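Local coordinates for protein toxin Tse2 (Pseudomonas aeruginosa, PDB 5AKO) that acts as a secreted toxin of the H1 type VI secretion system in the cytoplasm of recipient cells, probably as an NAD-dependent cytotoxin, at residues C[127-132]-C[147-152]; C[117-122]-C[166-171]. All coordinates share one frame; numbering follows the deposited sequence.

Contact 1 (C[127-132]-C[147-152])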
# COMPACT_ATOMS: atom_id res chain seq x y z
N ASP C 127 -29.76 -7.81 10.82
CA ASP C 127 -29.05 -6.74 10.08
C ASP C 127 -27.52 -6.95 9.93
O ASP C 127 -26.80 -6.02 9.59
CB ASP C 127 -29.34 -5.39 10.74
CG ASP C 127 -30.77 -4.95 10.54
OD1 ASP C 127 -31.24 -4.99 9.37
OD2 ASP C 127 -31.40 -4.54 11.55
N LEU C 128 -27.06 -8.18 10.13
CA LEU C 128 -25.66 -8.51 9.96
C LEU C 128 -25.54 -9.48 8.84
O LEU C 128 -26.54 -10.08 8.41
CB LEU C 128 -25.12 -9.17 11.21
CG LEU C 128 -25.03 -8.33 12.48
CD1 LEU C 128 -24.34 -9.12 13.57
CD2 LEU C 128 -24.28 -7.03 12.25
N LYS C 129 -24.33 -9.61 8.32
CA LYS C 129 -24.03 -10.65 7.35
C LYS C 129 -22.60 -11.07 7.53
O LYS C 129 -21.84 -10.37 8.19
CB LYS C 129 -24.31 -10.19 5.93
CG LYS C 129 -23.43 -9.05 5.44
CD LYS C 129 -24.01 -8.41 4.18
CE LYS C 129 -23.03 -7.41 3.57
NZ LYS C 129 -23.57 -6.84 2.32
N VAL C 130 -22.28 -12.22 6.96
CA VAL C 130 -20.99 -12.86 7.12
C VAL C 130 -20.45 -13.07 5.75
O VAL C 130 -21.04 -13.79 4.97
CB VAL C 130 -21.14 -14.22 7.81
CG1 VAL C 130 -19.80 -14.91 7.98
CG2 VAL C 130 -21.83 -14.02 9.15
N LYS C 131 -19.32 -12.44 5.46
CA LYS C 131 -18.70 -12.43 4.16
C LYS C 131 -17.54 -13.38 4.10
O LYS C 131 -16.66 -13.33 4.95
CB LYS C 131 -18.18 -11.02 3.87
CG LYS C 131 -17.33 -10.90 2.60
CD LYS C 131 -16.89 -9.46 2.41
CE LYS C 131 -16.10 -9.25 1.13
NZ LYS C 131 -16.86 -9.74 -0.04
N GLN C 132 -17.51 -14.23 3.08
CA GLN C 132 -16.39 -15.10 2.83
C GLN C 132 -15.38 -14.26 2.13
O GLN C 132 -15.68 -13.70 1.11
CB GLN C 132 -16.76 -16.29 1.95
CG GLN C 132 -15.54 -17.15 1.64
CD GLN C 132 -15.81 -18.35 0.76
OE1 GLN C 132 -16.92 -18.62 0.33
NE2 GLN C 132 -14.75 -19.06 0.45
N MET C 147 -20.19 -8.43 9.47
CA MET C 147 -20.23 -7.04 9.13
C MET C 147 -21.71 -6.57 9.11
O MET C 147 -22.63 -7.37 9.06
CB MET C 147 -19.51 -6.74 7.78
CG MET C 147 -20.33 -7.19 6.59
SD MET C 147 -19.61 -6.92 5.01
CE MET C 147 -17.90 -7.43 5.18
N PRO C 148 -21.95 -5.27 9.20
CA PRO C 148 -23.33 -4.81 9.04
C PRO C 148 -23.88 -5.02 7.60
O PRO C 148 -23.16 -4.92 6.61
CB PRO C 148 -23.25 -3.31 9.39
CG PRO C 148 -21.80 -2.96 9.26
CD PRO C 148 -21.06 -4.19 9.67
N ALA C 149 -25.16 -5.35 7.51
CA ALA C 149 -25.79 -5.56 6.21
C ALA C 149 -26.36 -4.25 5.69
O ALA C 149 -26.74 -4.16 4.54
CB ALA C 149 -26.89 -6.61 6.30
N LYS C 150 -26.46 -3.27 6.56
CA LYS C 150 -26.94 -1.92 6.20
C LYS C 150 -26.28 -0.89 7.12
O LYS C 150 -25.76 -1.26 8.19
CB LYS C 150 -28.46 -1.84 6.31
CG LYS C 150 -28.98 -2.14 7.72
CD LYS C 150 -30.38 -1.58 7.98
CE LYS C 150 -30.48 -0.99 9.39
NZ LYS C 150 -31.89 -0.68 9.81
N PRO C 151 -26.27 0.37 6.72
CA PRO C 151 -25.60 1.35 7.56
C PRO C 151 -26.20 1.40 8.95
O PRO C 151 -27.38 1.43 9.07
CB PRO C 151 -25.89 2.64 6.83
CG PRO C 151 -25.91 2.23 5.37
CD PRO C 151 -26.63 0.92 5.41
N MET C 152 -25.38 1.35 9.99
CA MET C 152 -25.92 1.43 11.35
C MET C 152 -24.94 2.09 12.32
O MET C 152 -23.73 2.09 12.09
CB MET C 152 -26.29 0.04 11.86
CG MET C 152 -25.15 -0.95 11.87
SD MET C 152 -25.64 -2.66 12.21
CE MET C 152 -26.73 -2.98 10.84
O HOH W 1 -25.80 -5.47 2.13
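Lys129 and Met147 pair backbone to backbone at the open end of the antiparallel hairpin of strands 128-136 and 141-148. Lys129 N donates to Met147 O at 2.9 Å. Met147 N donates to Lys129 O at 2.9 Å. Both donors lie nearly along the C=O axis, so this hydrogen-bonded pair is regular. Leu128 and Pro148 form the next, non-hydrogen-bonded pair. Beyond it Ala149 N still reaches Asp127 O at 2.7 Å. This donor stands above the carbonyl plane by 36°, consistent with the backbone leaving strand geometry at Ala149.

The side-chain packing is made mainly by the methylene chains of the lysines and by the methionines. Lys129 and Met147 lie on the same face of the sheet. Lys129 CE meets Met147 SD at 3.7 Å, and its CD rests near Ala149 CB. Met147 turns at its last torsion (chi3 44°), which carries Met147 CE onto Lys131 CD at 3.6 Å. Met152 CE packs on Asp127 CB at 3.6 Å.

The polar ends meet through water or at longer range. Water 1 accepts from Lys129 NZ and donates to Ala149 O, linking strand 128-136 to the loop that follows strand 141-148. Lys150 lays its aliphatic chain across Asp127 OD1. Lys150 NZ stays 4.3 Å from Asp127 OD2, too far for a salt bridge between these opposite charges.

Tyr24 makes a cation-pi contact with Lys129, and Val130 makes a backbone hydrogen bond with Asp25 of strand 24-25. Leu128 packs on Leu157 and Leu161 of helix 154-176, and Gln160 of that helix accepts from Asp127 N.

Contact 2 (C[117-122]-C[166-171])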
# COMPACT_ATOMS: atom_id res chain seq x y z
N VAL C 117 -16.73 -20.75 19.43
CA VAL C 117 -17.20 -21.51 18.25
C VAL C 117 -18.57 -21.06 17.81
O VAL C 117 -19.46 -20.96 18.62
CB VAL C 117 -17.36 -23.00 18.56
CG1 VAL C 117 -17.78 -23.72 17.30
CG2 VAL C 117 -16.07 -23.62 19.13
N ILE C 118 -18.73 -20.77 16.51
CA ILE C 118 -19.99 -20.40 15.90
C ILE C 118 -20.37 -21.54 14.97
O ILE C 118 -19.76 -21.71 13.88
CB ILE C 118 -19.88 -19.11 15.10
CG1 ILE C 118 -19.43 -17.96 16.02
CG2 ILE C 118 -21.21 -18.77 14.43
CD1 ILE C 118 -19.36 -16.61 15.31
N PRO C 119 -21.31 -22.39 15.42
CA PRO C 119 -21.44 -23.64 14.67
C PRO C 119 -22.17 -23.44 13.37
O PRO C 119 -23.01 -22.54 13.27
CB PRO C 119 -22.24 -24.53 15.61
CG PRO C 119 -21.79 -24.05 16.97
CD PRO C 119 -21.75 -22.55 16.81
N ASP C 120 -21.86 -24.25 12.37
CA ASP C 120 -22.73 -24.32 11.20
C ASP C 120 -24.17 -24.29 11.71
O ASP C 120 -24.47 -24.94 12.71
CB ASP C 120 -22.51 -25.63 10.44
CG ASP C 120 -22.79 -26.84 11.30
OD1 ASP C 120 -22.07 -27.02 12.29
OD2 ASP C 120 -23.75 -27.60 11.01
N GLY C 121 -25.03 -23.55 11.05
CA GLY C 121 -26.46 -23.52 11.42
C GLY C 121 -26.86 -22.43 12.41
O GLY C 121 -28.04 -22.30 12.75
N THR C 122 -25.91 -21.62 12.88
CA THR C 122 -26.22 -20.54 13.79
C THR C 122 -27.01 -19.44 13.08
O THR C 122 -26.72 -19.10 11.93
CB THR C 122 -24.94 -19.92 14.33
OG1 THR C 122 -24.19 -20.94 14.97
CG2 THR C 122 -25.28 -18.80 15.32
N ARG C 166 -25.15 -15.07 21.52
CA ARG C 166 -26.20 -15.84 22.18
C ARG C 166 -26.75 -16.89 21.24
O ARG C 166 -27.00 -18.01 21.66
CB ARG C 166 -27.36 -14.91 22.60
CG ARG C 166 -27.02 -13.87 23.65
CD ARG C 166 -28.29 -13.10 23.98
NE ARG C 166 -28.03 -11.86 24.69
CZ ARG C 166 -28.00 -11.71 26.01
NH1 ARG C 166 -28.18 -12.74 26.83
NH2 ARG C 166 -27.75 -10.52 26.54
N ASN C 167 -26.95 -16.55 19.96
CA ASN C 167 -27.44 -17.53 18.98
C ASN C 167 -26.47 -18.68 18.86
O ASN C 167 -26.89 -19.86 18.71
CB ASN C 167 -27.64 -16.90 17.59
CG ASN C 167 -28.73 -15.85 17.58
OD1 ASN C 167 -29.39 -15.61 18.58
ND2 ASN C 167 -28.86 -15.17 16.45
N ALA C 168 -25.19 -18.36 18.96
CA ALA C 168 -24.14 -19.38 18.77
C ALA C 168 -24.13 -20.39 19.90
O ALA C 168 -23.92 -21.58 19.70
CB ALA C 168 -22.77 -18.72 18.62
N ILE C 169 -24.35 -19.89 21.11
CA ILE C 169 -24.44 -20.72 22.31
C ILE C 169 -25.70 -21.65 22.27
O ILE C 169 -25.58 -22.87 22.35
CB ILE C 169 -24.44 -19.84 23.55
CG1 ILE C 169 -23.09 -19.10 23.63
CG2 ILE C 169 -24.68 -20.68 24.81
CD1 ILE C 169 -23.09 -17.91 24.57
N ARG C 170 -26.88 -21.07 22.07
CA ARG C 170 -28.08 -21.88 21.76
C ARG C 170 -27.78 -22.97 20.74
O ARG C 170 -28.06 -24.15 20.97
CB ARG C 170 -29.23 -21.01 21.23
CG ARG C 170 -29.90 -20.18 22.31
CD ARG C 170 -30.78 -19.07 21.75
NE ARG C 170 -30.99 -18.04 22.78
CZ ARG C 170 -30.93 -16.72 22.58
NH1 ARG C 170 -30.66 -16.20 21.37
NH2 ARG C 170 -31.13 -15.90 23.60
N ARG C 171 -27.18 -22.59 19.62
CA ARG C 171 -26.88 -23.54 18.55
C ARG C 171 -25.86 -24.58 18.95
O ARG C 171 -25.93 -25.71 18.48
CB ARG C 171 -26.41 -22.80 17.31
CG ARG C 171 -26.04 -23.66 16.16
CD ARG C 171 -27.23 -24.30 15.49
NE ARG C 171 -26.71 -25.31 14.61
CZ ARG C 171 -27.30 -26.46 14.32
NH1 ARG C 171 -28.53 -26.77 14.76
NH2 ARG C 171 -26.64 -27.33 13.57
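A type II beta turn, Pro119 to Thr122, follows strand 114-118 and packs against helix 154-176, with Arg171 reaching from the helix to the turn backbone. Arg171 NE donates to Asp120 O at 3.0 Å, in the carbonyl plane and on a lone pair. Arg171 NH2 adds a weak bond to Asp120 O at 3.3 Å. Thus one carbonyl holds one edge of the guanidinium. A bend at chi2 of Arg171 (73°) brings the chain over the turn, with Arg171 CD 3.5 Å from Gly121 O. Asp120 OD2 forms a long salt bridge to Arg171 NH2 at 3.9 Å. The carboxylate plane of Asp120 and the guanidinium plane of Arg171 stand 89° apart; Asp120 OD1 pairs with Lys175.

The turn is braced from within. Pro119 O accepts from both Thr122 N and Thr122 OG1, the latter at 2.6 Å. Thr122 CG2 then rests on the helix backbone, 3.7 Å from Ala168 N. Ala168 CB packs more loosely on Ile118 CG1 at 4.3 Å.

Asn167 ND2 bonds to Asp123 O just past the turn. Ile118 and Thr122 also touch Phe164 one turn earlier in the helix, while Ile118 makes a backbone hydrogen bond with Leu33 of strand 33-37.

From the N terminus, the chain first passes through strands 24-25 and 33-37, which later flank contact 1 and contact 2 respectively. Segment 117-122 then opens the larger loop. Within it, strands 128-136 and 141-148 form a hairpin, whose open end contact 1 closes. The chain next enters helix 154-176, and its segment 166-171 closes the larger loop at contact 2. Contact 1 is therefore nested inside contact 2. Their centres are about 17 Å apart, and their nearest atoms, about 7 Å apart, do not touch. Contact 1 joins the two hairpin strands to each other, and contact 2 fixes the turn after strand 114-118 to the long helix.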